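PDB 4XWW: DR2417 from Deinococcus radiodurans, which probably degrades and matures RNA as a metal-dependent 5'-3' exonuclease, possibly also cutting internally, and works as a homodimer of the metallo-beta-lactamase superfamily. Local coordinates for residues V195-A198 against G199-V203. Numbering follows the deposited sequence.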
loop_
_atom_site.group_PDB
_atom_site.type_symbol
_atom_site.label_atom_id
_atom_site.label_comp_id
_atom_site.label_asym_id
_atom_site.label_seq_id
_atom_site.Cartn_x
_atom_site.Cartn_y
_atom_site.Cartn_z
ATOM N N VAL A 195 -23.364 25.593 -16.766
ATOM C CA VAL A 195 -22.876 25.819 -15.413
ATOM C C VAL A 195 -22.762 27.324 -15.141
ATOM O O VAL A 195 -23.174 27.809 -14.083
ATOM C CB VAL A 195 -21.516 25.106 -15.192
ATOM C CG1 VAL A 195 -20.871 25.546 -13.882
ATOM C CG2 VAL A 195 -21.697 23.564 -15.235
ATOM N N GLU A 196 -22.213 28.061 -16.102
ATOM C CA GLU A 196 -22.103 29.510 -15.961
ATOM C C GLU A 196 -23.490 30.163 -15.836
ATOM O O GLU A 196 -23.690 31.087 -15.038
ATOM C CB GLU A 196 -21.343 30.108 -17.143
ATOM C CG GLU A 196 -21.279 31.629 -17.090
ATOM C CD GLU A 196 -20.196 32.203 -17.975
ATOM O OE1 GLU A 196 -19.874 31.575 -19.008
ATOM O OE2 GLU A 196 -19.666 33.283 -17.630
ATOM N N GLN A 197 -24.450 29.681 -16.629
ATOM C CA GLN A 197 -25.823 30.168 -16.538
ATOM C C GLN A 197 -26.383 29.900 -15.146
ATOM O O GLN A 197 -27.074 30.737 -14.591
ATOM C CB GLN A 197 -26.722 29.511 -17.596
ATOM C CG GLN A 197 -28.171 30.009 -17.605
ATOM C CD GLN A 197 -28.290 31.493 -17.939
ATOM O OE1 GLN A 197 -27.611 32.000 -18.834
ATOM N NE2 GLN A 197 -29.120 32.194 -17.199
ATOM N N ALA A 198 -26.059 28.735 -14.581
ATOM C CA ALA A 198 -26.570 28.376 -13.264
ATOM C C ALA A 198 -26.048 29.366 -12.229
ATOM O O ALA A 198 -26.782 29.798 -11.350
ATOM C CB ALA A 198 -26.175 26.923 -12.889
ATOM N N GLY A 199 -24.782 29.745 -12.363
ATOM C CA GLY A 199 -24.200 30.777 -11.515
ATOM C C GLY A 199 -24.944 32.114 -11.604
ATOM O O GLY A 199 -25.129 32.796 -10.596
ATOM N N LYS A 200 -25.372 32.500 -12.802
ATOM C CA LYS A 200 -26.113 33.759 -12.972
ATOM C C LYS A 200 -27.538 33.664 -12.417
ATOM O O LYS A 200 -28.040 34.605 -11.803
ATOM C CB LYS A 200 -26.154 34.174 -14.452
ATOM C CG LYS A 200 -24.766 34.309 -15.074
ATOM C CD LYS A 200 -24.816 34.793 -16.517
ATOM C CE LYS A 200 -23.394 34.946 -17.060
ATOM N NZ LYS A 200 -23.312 35.206 -18.526
ATOM N N ASP A 201 -28.177 32.521 -12.633
ATOM C CA ASP A 201 -29.508 32.272 -12.092
ATOM C C ASP A 201 -29.488 32.291 -10.573
ATOM O O ASP A 201 -30.449 32.738 -9.931
ATOM C CB ASP A 201 -30.048 30.922 -12.570
ATOM C CG ASP A 201 -30.470 30.937 -14.026
ATOM O OD1 ASP A 201 -30.718 32.037 -14.559
ATOM O OD2 ASP A 201 -30.551 29.850 -14.632
ATOM N N GLY A 202 -28.376 31.795 -10.024
ATOM C CA GLY A 202 -28.160 31.666 -8.596
ATOM C C GLY A 202 -27.999 30.201 -8.215
ATOM O O GLY A 202 -28.906 29.406 -8.430
ATOM N N VAL A 203 -26.832 29.830 -7.695
ATOM C CA VAL A 203 -26.634 28.504 -7.115
ATOM C C VAL A 203 -26.619 28.650 -5.585
ATOM O O VAL A 203 -25.739 29.313 -5.032
ATOM C CB VAL A 203 -25.316 27.851 -7.606
ATOM C CG1 VAL A 203 -25.024 26.529 -6.859
ATOM C CG2 VAL A 203 -25.355 27.629 -9.125
#
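Gln197 and Asp201 sit one turn apart near the C-terminal end of helix 192-201 and are joined twice. In the backbone, Asp201 N donates to Gln197 O at 2.9 Å; outside it, Gln197 NE2 reaches Asp201 OD1 at 3.1 Å. The side-chain bond is bent, 145° at the hydrogen. It leaves almost within the amide plane of Gln197 but meets OD1 from above the carboxylate, the two planes being 58° apart. Gln197 gets there by folding at chi2 (63°), which carries NE2 over OD1.

The other backbone bonds step along the same helix: Gly199 N to Val195 O, Lys200 N to Glu196 O, and finally Gly202 N to Ala198 O at 2.9 Å. Gly202 is the first residue to abandon helical backbone angles, taking a positive phi, a conformation that glycine, with no side chain, adopts readily.

Beyond that turn the chain doubles back so that Val203 CG2 lies 3.9 Å from Ala198 CB and 3.4 Å from Ala198 O. Both side chains rest on Leu171 of strand 168-172, and Val203 also touches Thr394, so the contact lies between the helix end, strand 168-172 and helix 384-394 as the chain heads into strand 205-209 of the beta-alpha-beta unit.

Charge plays a looser part. Lys200, extended, runs its CE past Glu196 CG at 3.9 Å, yet NZ stays 4.2 Å from Glu196 OE2, too far apart for a salt bridge. The chemistry is thus consistent with an exit set by the backbone bonds and the buried Ala198-Val203 contact, with the exposed amide-carboxylate bond and the near but unbonded charges probably adding modestly.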